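Local atomic coordinates of MSHA biogenesis protein MshE (Vibrio cholerae, PDB entry 5HTL), a protein that binds the second messenger cyclic di-GMP through its MshEN domain and probably serves the assembly of MSHA pili. Residues R7-V20 / F48-L62. Residues are numbered along the deposited sequence; the frame is centred on the assembly and turned at random.
Sequences RKRLGDLLVEEGIV and FLSETQLLNFLAQQL. With C2E (9,9'-[(2R,3R,3aS,5S,7aR,9R,10R,10aS,12S,14aR)-3,5,10,12-tetrahydroxy-5,12-dioxidooctahydro-2H,7H-difuro[3,2-d:3',2'-j][1,3,7,9,2,8]tetraoxadiphosphacyclododecine-2,9-diyl]bis(2-amino-1,9-dihydro-6H-purin-6-one)), chain C.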
ATOM      1  N   ARG A   7      -8.899  -4.932  -5.318  1.00 30.11           N
ATOM      2  CA  ARG A   7      -7.722  -5.617  -5.806  1.00 18.29           C
ATOM      3  C   ARG A   7      -8.152  -6.567  -6.914  1.00 14.09           C
ATOM      4  O   ARG A   7      -9.342  -6.874  -7.045  1.00 16.07           O
ATOM      5  CB  ARG A   7      -7.140  -6.428  -4.659  1.00 17.38           C
ATOM      6  CG  ARG A   7      -8.120  -7.480  -4.174  1.00 16.43           C
ATOM      7  CD  ARG A   7      -7.765  -8.015  -2.807  1.00 14.63           C
ATOM      8  NE  ARG A   7      -8.060  -7.020  -1.785  1.00 16.77           N
ATOM      9  CZ  ARG A   7      -8.050  -7.262  -0.482  1.00 16.71           C
ATOM     10  NH1 ARG A   7      -7.761  -8.480  -0.037  1.00 15.55           N
ATOM     11  NH2 ARG A   7      -8.343  -6.289   0.374  1.00 18.85           N
ATOM     12  N   LYS A   8      -7.194  -7.028  -7.705  1.00 14.08           N
ATOM     13  CA  LYS A   8      -7.466  -8.111  -8.632  1.00 12.86           C
ATOM     14  C   LYS A   8      -7.518  -9.374  -7.781  1.00 15.45           C
ATOM     15  O   LYS A   8      -6.659  -9.573  -6.928  1.00 15.86           O
ATOM     16  CB  LYS A   8      -6.351  -8.211  -9.664  1.00 15.43           C
ATOM     17  CG  LYS A   8      -6.555  -9.319 -10.666  1.00 21.60           C
ATOM     18  CD  LYS A   8      -5.357  -9.454 -11.573  1.00 28.71           C
ATOM     19  CE  LYS A   8      -5.623 -10.512 -12.606  1.00 34.64           C
ATOM     20  NZ  LYS A   8      -6.785 -10.135 -13.464  1.00 39.01           N
ATOM     21  N   ARG A   9      -8.511 -10.234  -7.978  1.00 14.27           N
ATOM     22  CA  ARG A   9      -8.581 -11.402  -7.104  1.00 16.60           C
ATOM     23  C   ARG A   9      -7.415 -12.357  -7.346  1.00 13.06           C
ATOM     24  O   ARG A   9      -6.862 -12.433  -8.452  1.00 13.82           O
ATOM     25  CB  ARG A   9      -9.946 -12.091  -7.145  1.00 24.95           C
ATOM     26  CG  ARG A   9     -10.330 -12.641  -8.473  1.00 24.94           C
ATOM     27  CD  ARG A   9     -11.773 -13.109  -8.445  1.00 24.34           C
ATOM     28  NE  ARG A   9     -12.109 -13.759  -9.697  1.00 25.43           N
ATOM     29  CZ  ARG A   9     -13.296 -14.285  -9.966  1.00 19.97           C
ATOM     30  NH1 ARG A   9     -14.269 -14.234  -9.065  1.00 22.88           N
ATOM     31  NH2 ARG A   9     -13.503 -14.855 -11.136  1.00 31.08           N
ATOM     32  N   LEU A  10      -7.033 -13.070  -6.296  1.00 14.22           N
ATOM     33  CA  LEU A  10      -5.764 -13.781  -6.274  1.00 15.56           C
ATOM     34  C   LEU A  10      -5.673 -14.901  -7.297  1.00 12.62           C
ATOM     35  O   LEU A  10      -4.641 -15.046  -7.941  1.00 12.68           O
ATOM     36  CB  LEU A  10      -5.464 -14.303  -4.863  1.00 13.38           C
ATOM     37  CG  LEU A  10      -4.096 -14.958  -4.700  1.00 13.60           C
ATOM     38  CD1 LEU A  10      -2.991 -13.944  -4.935  1.00 19.59           C
ATOM     39  CD2 LEU A  10      -3.988 -15.582  -3.320  1.00 14.62           C
ATOM     40  N   GLY A  11      -6.743 -15.680  -7.463  1.00 13.85           N
ATOM     41  CA  GLY A  11      -6.743 -16.760  -8.439  1.00 13.52           C
ATOM     42  C   GLY A  11      -6.425 -16.268  -9.842  1.00 15.20           C
ATOM     43  O   GLY A  11      -5.500 -16.770 -10.487  1.00 15.66           O
ATOM     44  N   ASP A  12      -7.181 -15.278 -10.311  1.00 15.65           N
ATOM     45  CA  ASP A  12      -6.963 -14.716 -11.639  1.00 15.27           C
ATOM     46  C   ASP A  12      -5.562 -14.156 -11.793  1.00 15.31           C
ATOM     47  O   ASP A  12      -4.951 -14.309 -12.845  1.00 14.06           O
ATOM     48  CB  ASP A  12      -7.999 -13.633 -11.940  1.00 18.86           C
ATOM     49  CG  ASP A  12      -9.408 -14.186 -12.041  1.00 28.97           C
ATOM     50  OD1 ASP A  12      -9.566 -15.347 -12.480  1.00 31.21           O
ATOM     51  OD2 ASP A  12     -10.354 -13.457 -11.678  1.00 32.74           O
ATOM     52  N   LEU A  13      -5.046 -13.524 -10.745  1.00 13.37           N
ATOM     53  CA  LEU A  13      -3.689 -12.994 -10.785  1.00 12.14           C
ATOM     54  C   LEU A  13      -2.677 -14.122 -11.007  1.00 14.71           C
ATOM     55  O   LEU A  13      -1.780 -14.024 -11.850  1.00 14.45           O
ATOM     56  CB  LEU A  13      -3.393 -12.242  -9.478  1.00 15.11           C
ATOM     57  CG  LEU A  13      -2.048 -11.532  -9.301  1.00 18.69           C
ATOM     58  CD1 LEU A  13      -2.190 -10.448  -8.255  1.00 20.84           C
ATOM     59  CD2 LEU A  13      -0.976 -12.488  -8.852  1.00 27.84           C
ATOM     60  N   LEU A  14      -2.809 -15.195 -10.230  1.00 11.99           N
ATOM     61  CA  LEU A  14      -1.882 -16.316 -10.322  1.00 12.97           C
ATOM     62  C   LEU A  14      -1.972 -17.040 -11.664  1.00 14.37           C
ATOM     63  O   LEU A  14      -0.978 -17.548 -12.168  1.00 16.30           O
ATOM     64  CB  LEU A  14      -2.140 -17.297  -9.179  1.00 12.41           C
ATOM     65  CG  LEU A  14      -1.831 -16.748  -7.785  1.00 11.19           C
ATOM     66  CD1 LEU A  14      -2.304 -17.727  -6.726  1.00 14.69           C
ATOM     67  CD2 LEU A  14      -0.345 -16.495  -7.643  1.00 15.56           C
ATOM     68  N   VAL A  15      -3.164 -17.112 -12.241  1.00 12.53           N
ATOM     69  CA  VAL A  15      -3.312 -17.755 -13.544  1.00 14.58           C
ATOM     70  C   VAL A  15      -2.711 -16.889 -14.635  1.00 15.42           C
ATOM     71  O   VAL A  15      -1.983 -17.385 -15.487  1.00 16.97           O
ATOM     72  CB  VAL A  15      -4.780 -18.051 -13.870  1.00 12.52           C
ATOM     73  CG1 VAL A  15      -4.923 -18.546 -15.309  1.00 16.41           C
ATOM     74  CG2 VAL A  15      -5.326 -19.078 -12.919  1.00 15.85           C
ATOM     75  N   GLU A  16      -3.015 -15.597 -14.595  1.00 15.29           N
ATOM     76  CA  GLU A  16      -2.527 -14.677 -15.615  1.00 18.94           C
ATOM     77  C   GLU A  16      -1.015 -14.571 -15.607  1.00 19.82           C
ATOM     78  O   GLU A  16      -0.400 -14.388 -16.657  1.00 23.06           O
ATOM     79  CB  GLU A  16      -3.153 -13.301 -15.444  1.00 24.20           C
ATOM     80  CG  GLU A  16      -4.623 -13.256 -15.806  1.00 32.56           C
ATOM     81  CD  GLU A  16      -5.219 -11.881 -15.615  1.00 38.14           C
ATOM     82  OE1 GLU A  16      -4.439 -10.909 -15.511  1.00 39.24           O
ATOM     83  OE2 GLU A  16      -6.463 -11.777 -15.563  1.00 41.13           O
ATOM     84  N   GLU A  17      -0.402 -14.685 -14.438  1.00 20.93           N
ATOM     85  CA  GLU A  17       1.052 -14.579 -14.371  1.00 24.00           C
ATOM     86  C   GLU A  17       1.763 -15.926 -14.488  1.00 22.92           C
ATOM     87  O   GLU A  17       2.983 -16.023 -14.314  1.00 21.71           O
ATOM     88  CB  GLU A  17       1.485 -13.772 -13.144  1.00 30.92           C
ATOM     89  CG  GLU A  17       1.016 -12.314 -13.226  1.00 42.62           C
ATOM     90  CD  GLU A  17       1.234 -11.684 -14.610  1.00 50.25           C
ATOM     91  OE1 GLU A  17       2.297 -11.912 -15.230  1.00 56.16           O
ATOM     92  OE2 GLU A  17       0.336 -10.954 -15.081  1.00 50.88           O
ATOM     93  N   GLY A  18       0.985 -16.955 -14.813  1.00 14.39           N
ATOM     94  CA  GLY A  18       1.516 -18.257 -15.165  1.00 15.94           C
ATOM     95  C   GLY A  18       2.044 -19.053 -14.000  1.00 13.12           C
ATOM     96  O   GLY A  18       2.943 -19.887 -14.162  1.00 13.81           O
ATOM     97  N   ILE A  19       1.461 -18.819 -12.827  1.00 13.08           N
ATOM     98  CA  ILE A  19       1.914 -19.458 -11.599  1.00 12.25           C
ATOM     99  C   ILE A  19       1.120 -20.728 -11.337  1.00 11.04           C
ATOM    100  O   ILE A  19       1.683 -21.772 -11.014  1.00 13.49           O
ATOM    101  CB  ILE A  19       1.790 -18.500 -10.396  1.00 11.06           C
ATOM    102  CG1 ILE A  19       2.462 -17.165 -10.709  1.00 13.70           C
ATOM    103  CG2 ILE A  19       2.383 -19.134  -9.165  1.00 13.54           C
ATOM    104  CD1 ILE A  19       3.932 -17.285 -11.084  1.00 17.69           C
ATOM    105  N   VAL A  20      -0.199 -20.627 -11.459  1.00 12.80           N
ATOM    106  CA  VAL A  20      -1.058 -21.801 -11.335  1.00 12.06           C
ATOM    107  C   VAL A  20      -1.939 -21.910 -12.575  1.00 12.09           C
ATOM    108  O   VAL A  20      -2.154 -20.916 -13.271  1.00 13.74           O
ATOM    109  CB  VAL A  20      -1.919 -21.769 -10.053  1.00 11.79           C
ATOM    110  CG1 VAL A  20      -1.036 -21.574  -8.809  1.00 14.44           C
ATOM    111  CG2 VAL A  20      -3.030 -20.743 -10.139  1.00 16.21           C
ATOM    112  N   PHE A  48       0.394 -26.717  -5.636  1.00 14.20           N
ATOM    113  CA  PHE A  48       0.400 -25.923  -6.865  1.00 15.18           C
ATOM    114  C   PHE A  48       1.148 -24.602  -6.706  1.00 13.93           C
ATOM    115  O   PHE A  48       1.471 -23.922  -7.689  1.00 14.91           O
ATOM    116  CB  PHE A  48      -1.033 -25.618  -7.278  1.00 13.70           C
ATOM    117  CG  PHE A  48      -1.881 -26.838  -7.521  1.00 16.81           C
ATOM    118  CD1 PHE A  48      -1.326 -28.037  -7.966  1.00 17.60           C
ATOM    119  CD2 PHE A  48      -3.252 -26.776  -7.316  1.00 16.48           C
ATOM    120  CE1 PHE A  48      -2.131 -29.146  -8.191  1.00 19.89           C
ATOM    121  CE2 PHE A  48      -4.063 -27.878  -7.544  1.00 17.89           C
ATOM    122  CZ  PHE A  48      -3.508 -29.061  -7.981  1.00 16.56           C
ATOM    123  N   LEU A  49       1.406 -24.237  -5.455  1.00 14.90           N
ATOM    124  CA  LEU A  49       1.955 -22.938  -5.106  1.00 13.80           C
ATOM    125  C   LEU A  49       2.853 -23.145  -3.886  1.00 13.55           C
ATOM    126  O   LEU A  49       2.613 -24.047  -3.087  1.00 15.55           O
ATOM    127  CB  LEU A  49       0.802 -21.992  -4.745  1.00 13.08           C
ATOM    128  CG  LEU A  49       1.088 -20.510  -4.508  1.00 15.11           C
ATOM    129  CD1 LEU A  49       1.451 -19.797  -5.795  1.00 15.82           C
ATOM    130  CD2 LEU A  49      -0.093 -19.821  -3.847  1.00 14.86           C
ATOM    131  N   SER A  50       3.899 -22.328  -3.768  1.00 14.44           N
ATOM    132  CA  SER A  50       4.761 -22.345  -2.583  1.00 16.62           C
ATOM    133  C   SER A  50       4.486 -21.149  -1.664  1.00 18.26           C
ATOM    134  O   SER A  50       3.833 -20.175  -2.059  1.00 17.43           O
ATOM    135  CB  SER A  50       6.227 -22.308  -2.991  1.00 19.19           C
ATOM    136  OG  SER A  50       6.568 -21.028  -3.483  1.00 20.55           O
ATOM    137  N   GLU A  51       5.005 -21.217  -0.440  1.00 16.68           N
ATOM    138  CA  GLU A  51       4.876 -20.106   0.500  1.00 15.77           C
ATOM    139  C   GLU A  51       5.514 -18.823  -0.021  1.00 16.63           C
ATOM    140  O   GLU A  51       4.953 -17.742   0.140  1.00 18.21           O
ATOM    141  CB  GLU A  51       5.466 -20.479   1.860  1.00 21.43           C
ATOM    142  CG  GLU A  51       4.714 -21.597   2.568  1.00 25.24           C
ATOM    143  CD  GLU A  51       3.397 -21.154   3.202  1.00 23.55           C
ATOM    144  OE1 GLU A  51       2.739 -22.006   3.833  1.00 30.96           O
ATOM    145  OE2 GLU A  51       3.018 -19.968   3.085  1.00 27.04           O
ATOM    146  N   THR A  52       6.672 -18.947  -0.654  1.00 18.41           N
ATOM    147  CA  THR A  52       7.383 -17.796  -1.185  1.00 17.76           C
ATOM    148  C   THR A  52       6.589 -17.164  -2.323  1.00 19.29           C
ATOM    149  O   THR A  52       6.452 -15.941  -2.400  1.00 20.03           O
ATOM    150  CB  THR A  52       8.779 -18.193  -1.691  1.00 22.32           C
ATOM    151  OG1 THR A  52       9.532 -18.766  -0.608  1.00 27.92           O
ATOM    152  CG2 THR A  52       9.522 -16.979  -2.252  1.00 25.33           C
ATOM    153  N   GLN A  53       6.063 -18.004  -3.208  1.00 17.76           N
ATOM    154  CA  GLN A  53       5.224 -17.514  -4.297  1.00 15.30           C
ATOM    155  C   GLN A  53       3.996 -16.787  -3.782  1.00 14.81           C
ATOM    156  O   GLN A  53       3.653 -15.717  -4.288  1.00 16.16           O
ATOM    157  CB  GLN A  53       4.772 -18.664  -5.191  1.00 19.22           C
ATOM    158  CG  GLN A  53       5.843 -19.231  -6.089  1.00 18.20           C
ATOM    159  CD  GLN A  53       5.343 -20.436  -6.844  1.00 17.55           C
ATOM    160  OE1 GLN A  53       4.691 -21.314  -6.272  1.00 20.09           O
ATOM    161  NE2 GLN A  53       5.638 -20.490  -8.134  1.00 19.55           N
ATOM    162  N   LEU A  54       3.328 -17.366  -2.793  1.00 15.07           N
ATOM    163  CA  LEU A  54       2.176 -16.704  -2.189  1.00 15.41           C
ATOM    164  C   LEU A  54       2.533 -15.327  -1.617  1.00 17.65           C
ATOM    165  O   LEU A  54       1.815 -14.352  -1.851  1.00 15.50           O
ATOM    166  CB  LEU A  54       1.528 -17.587  -1.123  1.00 15.89           C
ATOM    167  CG  LEU A  54       0.335 -16.967  -0.377  1.00 16.58           C
ATOM    168  CD1 LEU A  54      -0.756 -16.558  -1.379  1.00 16.84           C
ATOM    169  CD2 LEU A  54      -0.198 -17.918   0.692  1.00 19.69           C
ATOM    170  N   LEU A  55       3.639 -15.262  -0.879  1.00 17.25           N
ATOM    171  CA  LEU A  55       4.150 -14.014  -0.323  1.00 20.50           C
ATOM    172  C   LEU A  55       4.333 -12.953  -1.414  1.00 14.20           C
ATOM    173  O   LEU A  55       3.832 -11.819  -1.307  1.00 16.34           O
ATOM    174  CB  LEU A  55       5.491 -14.297   0.361  1.00 24.57           C
ATOM    175  CG  LEU A  55       6.289 -13.160   0.998  1.00 25.91           C
ATOM    176  CD1 LEU A  55       5.780 -12.860   2.384  1.00 22.31           C
ATOM    177  CD2 LEU A  55       7.747 -13.536   1.062  1.00 27.12           C
ATOM    178  N   ASN A  56       5.023 -13.336  -2.482  1.00 15.53           N
ATOM    179  CA  ASN A  56       5.329 -12.411  -3.557  1.00 13.43           C
ATOM    180  C   ASN A  56       4.085 -11.922  -4.305  1.00 14.42           C
ATOM    181  O   ASN A  56       3.999 -10.757  -4.689  1.00 16.05           O
ATOM    182  CB  ASN A  56       6.327 -13.041  -4.538  1.00 18.40           C
ATOM    183  CG  ASN A  56       7.712 -13.217  -3.935  1.00 24.54           C
ATOM    184  OD1 ASN A  56       8.122 -12.465  -3.052  1.00 27.51           O
ATOM    185  ND2 ASN A  56       8.439 -14.221  -4.414  1.00 22.05           N
ATOM    186  N   PHE A  57       3.118 -12.808  -4.518  1.00 17.40           N
ATOM    187  CA  PHE A  57       1.924 -12.416  -5.259  1.00 14.78           C
ATOM    188  C   PHE A  57       0.849 -11.730  -4.427  1.00 14.81           C
ATOM    189  O   PHE A  57       0.097 -10.913  -4.961  1.00 14.36           O
ATOM    190  CB  PHE A  57       1.407 -13.571  -6.125  1.00 13.86           C
ATOM    191  CG  PHE A  57       2.320 -13.873  -7.264  1.00 16.87           C
ATOM    192  CD1 PHE A  57       2.312 -13.071  -8.384  1.00 18.04           C
ATOM    193  CD2 PHE A  57       3.242 -14.892  -7.183  1.00 16.48           C
ATOM    194  CE1 PHE A  57       3.170 -13.316  -9.435  1.00 24.31           C
ATOM    195  CE2 PHE A  57       4.116 -15.134  -8.226  1.00 23.27           C
ATOM    196  CZ  PHE A  57       4.076 -14.343  -9.347  1.00 22.45           C
ATOM    197  N   LEU A  58       0.797 -12.018  -3.128  1.00 13.80           N
ATOM    198  CA  LEU A  58      -0.009 -11.199  -2.222  1.00 13.46           C
ATOM    199  C   LEU A  58       0.534  -9.772  -2.230  1.00 13.88           C
ATOM    200  O   LEU A  58      -0.225  -8.808  -2.300  1.00 13.05           O
ATOM    201  CB  LEU A  58       0.027 -11.764  -0.803  1.00 15.15           C
ATOM    202  CG  LEU A  58      -0.888 -12.952  -0.528  1.00 21.29           C
ATOM    203  CD1 LEU A  58      -0.660 -13.498   0.879  1.00 21.08           C
ATOM    204  CD2 LEU A  58      -2.347 -12.562  -0.726  1.00 20.78           C
ATOM    205  N   ALA A  59       1.856  -9.638  -2.193  1.00 15.27           N
ATOM    206  CA  ALA A  59       2.479  -8.321  -2.264  1.00 13.42           C
ATOM    207  C   ALA A  59       2.094  -7.594  -3.551  1.00 14.26           C
ATOM    208  O   ALA A  59       1.741  -6.415  -3.530  1.00 14.78           O
ATOM    209  CB  ALA A  59       3.984  -8.425  -2.127  1.00 17.19           C
ATOM    210  N   GLN A  60       2.152  -8.287  -4.680  1.00 14.69           N
ATOM    211  CA  GLN A  60       1.739  -7.674  -5.937  1.00 14.91           C
ATOM    212  C   GLN A  60       0.253  -7.290  -5.913  1.00 14.45           C
ATOM    213  O   GLN A  60      -0.121  -6.177  -6.290  1.00 15.29           O
ATOM    214  CB  GLN A  60       2.035  -8.617  -7.105  1.00 15.63           C
ATOM    215  CG  GLN A  60       1.617  -8.069  -8.453  1.00 17.85           C
ATOM    216  CD  GLN A  60       2.128  -8.908  -9.609  1.00 29.53           C
ATOM    217  OE1 GLN A  60       2.972  -9.784  -9.427  1.00 31.63           O
ATOM    218  NE2 GLN A  60       1.627  -8.634 -10.808  1.00 36.80           N
ATOM    219  N   GLN A  61      -0.589  -8.215  -5.467  1.00 12.78           N
ATOM    220  CA  GLN A  61      -2.026  -7.960  -5.370  1.00 11.82           C
ATOM    221  C   GLN A  61      -2.368  -6.720  -4.549  1.00 12.24           C
ATOM    222  O   GLN A  61      -3.234  -5.918  -4.927  1.00 14.61           O
ATOM    223  CB  GLN A  61      -2.726  -9.167  -4.756  1.00 14.08           C
ATOM    224  CG  GLN A  61      -4.234  -8.988  -4.688  1.00 13.41           C
ATOM    225  CD  GLN A  61      -4.932 -10.044  -3.865  1.00 11.04           C
ATOM    226  OE1 GLN A  61      -4.508 -10.363  -2.751  1.00 14.70           O
ATOM    227  NE2 GLN A  61      -6.019 -10.591  -4.407  1.00 12.97           N
ATOM    228  N   LEU A  62      -1.707  -6.579  -3.400  1.00 11.05           N
ATOM    229  CA  LEU A  62      -1.987  -5.501  -2.465  1.00 12.14           C
ATOM    230  C   LEU A  62      -1.164  -4.235  -2.705  1.00 11.04           C
ATOM    231  O   LEU A  62      -1.291  -3.261  -1.956  1.00 12.45           O
ATOM    232  CB  LEU A  62      -1.773  -6.006  -1.042  1.00 13.04           C
ATOM    233  CG  LEU A  62      -2.616  -7.233  -0.679  1.00 13.51           C
ATOM    234  CD1 LEU A  62      -2.266  -7.710   0.736  1.00 14.47           C
ATOM    235  CD2 LEU A  62      -4.112  -6.906  -0.828  1.00 14.43           C
TER
HETATM  236  P1  C2E C 201      -9.372 -11.872  -3.150  1.00 14.03           P
HETATM  237  O2P C2E C 201      -8.172 -12.331  -3.940  1.00 13.94           O
HETATM  238  O1P C2E C 201      -9.983 -10.602  -3.704  1.00 16.88           O
HETATM  239  O5' C2E C 201     -10.428 -13.048  -3.144  1.00 14.37           O
HETATM  240  C5' C2E C 201     -11.615 -13.082  -2.402  1.00 15.21           C
HETATM  241  C4' C2E C 201     -12.277 -14.382  -2.377  1.00 14.67           C
HETATM  242  O4' C2E C 201     -12.667 -14.767  -3.660  1.00 15.97           O
HETATM  243  C3' C2E C 201     -11.360 -15.468  -1.886  1.00 14.50           C
HETATM  244  O3' C2E C 201     -11.531 -15.657  -0.502  1.00 16.32           O
HETATM  245  C2' C2E C 201     -11.682 -16.575  -2.672  1.00 17.23           C
HETATM  246  O2' C2E C 201     -12.657 -17.401  -1.999  1.00 22.47           O
HETATM  247  C1' C2E C 201     -12.224 -16.060  -3.953  1.00 16.92           C
HETATM  248  N9  C2E C 201     -11.202 -15.952  -4.947  1.00 18.02           N
HETATM  249  C8  C2E C 201      -9.941 -15.538  -5.031  1.00 14.47           C
HETATM  250  N7  C2E C 201      -9.581 -15.682  -6.313  1.00 14.75           N
HETATM  251  C5  C2E C 201     -10.634 -16.186  -7.023  1.00 13.99           C
HETATM  252  C6  C2E C 201     -10.775 -16.505  -8.378  1.00 14.74           C
HETATM  253  O6  C2E C 201      -9.749 -16.338  -9.236  1.00 16.61           O
HETATM  254  N1  C2E C 201     -11.943 -16.994  -8.814  1.00 16.03           N
HETATM  255  C2  C2E C 201     -12.959 -17.155  -7.962  1.00 18.21           C
HETATM  256  N2  C2E C 201     -14.179 -17.682  -8.489  1.00 20.60           N
HETATM  257  N3  C2E C 201     -12.875 -16.858  -6.646  1.00 18.72           N
HETATM  258  C4  C2E C 201     -11.721 -16.370  -6.139  1.00 19.09           C
HETATM  259  P11 C2E C 201     -10.294 -15.999   0.440  1.00 15.54           P
HETATM  260  O21 C2E C 201     -10.784 -16.348   1.836  1.00 19.21           O
HETATM  261  O11 C2E C 201      -9.610 -17.205  -0.137  1.00 17.09           O
HETATM  262  O5A C2E C 201      -9.230 -14.858   0.432  1.00 15.47           O
HETATM  263  C5A C2E C 201      -9.524 -13.556   0.912  1.00 16.05           C
HETATM  264  C4A C2E C 201      -8.593 -12.522   0.541  1.00 14.38           C
HETATM  265  O4A C2E C 201      -7.303 -12.744   1.209  1.00 15.17           O
HETATM  266  C3A C2E C 201      -8.266 -12.524  -0.902  1.00 14.24           C
HETATM  267  O3A C2E C 201      -8.983 -11.561  -1.648  1.00 12.77           O
HETATM  268  C2A C2E C 201      -6.813 -12.276  -0.985  1.00 14.51           C
HETATM  269  O2A C2E C 201      -6.482 -10.948  -1.062  1.00 16.93           O
HETATM  270  C1A C2E C 201      -6.248 -12.816   0.279  1.00 15.72           C
HETATM  271  N91 C2E C 201      -5.790 -14.200   0.299  1.00 12.87           N
HETATM  272  C81 C2E C 201      -6.212 -15.243  -0.442  1.00 14.33           C
HETATM  273  N71 C2E C 201      -5.549 -16.354  -0.072  1.00 15.13           N
HETATM  274  C51 C2E C 201      -4.697 -16.021   0.927  1.00 14.54           C
HETATM  275  C61 C2E C 201      -3.768 -16.708   1.716  1.00 21.69           C
HETATM  276  O61 C2E C 201      -3.545 -18.067   1.571  1.00 19.54           O
HETATM  277  N11 C2E C 201      -3.075 -16.043   2.639  1.00 19.21           N
HETATM  278  C21 C2E C 201      -3.254 -14.739   2.824  1.00 18.58           C
HETATM  279  N21 C2E C 201      -2.468 -14.131   3.820  1.00 20.78           N
HETATM  280  N31 C2E C 201      -4.135 -14.033   2.105  1.00 17.71           N
HETATM  281  C41 C2E C 201      -4.862 -14.662   1.157  1.00 16.21           C
HETATM  282  O   HOH W   1      -4.493  -6.104  -7.442  1.00 21.11           O
HETATM  283  O   HOH W   2       3.606 -22.664  -9.163  1.00 18.04           O
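F57 is one of two bumps that 48-62 presses into 7-20, and its ring lies in a hollow made by four side chains. L13 CD2 meets F57 CD1 at 3.4 Å, L14 CD2 lies 3.7 Å from F57 CB, E17 CB approaches CE1, and I19 CD1 comes within 3.4 Å of CZ; all four reach the ring obliquely. Helix 10-16 ends in a Schellman motif, with G18 at positive phi and I19 N bonded back to L14 O, a turn of the chain that brings I19 to the ring. The other branch of I19, CG2, touches L49 CD1 (3.6 Å) and Q53 NE2.

The two helix axes cross at 112°, 10.5 Å apart, and beyond F57 the crossing opens onto the cyclic di-GMP site of the MshEN module. There Q61, the second bump, projects with CG anti to its backbone N (chi1 -177°), which carries its amide between K8 and the ligand. NE2 donates to K8 O at 2.8 Å, nearly straight at 170° and within the amide plane, and also to phosphate oxygen O2P of C2E; OE1 accepts from ribose hydroxyl O2A. L10 N grips the same O2P at 2.7 Å. R7 lays one guanidinium face on L62 CD2, while NH1, at the group's edge, donates to C2E O2A at 3.0 Å; its NH2 pairs with E116 of the second subunit.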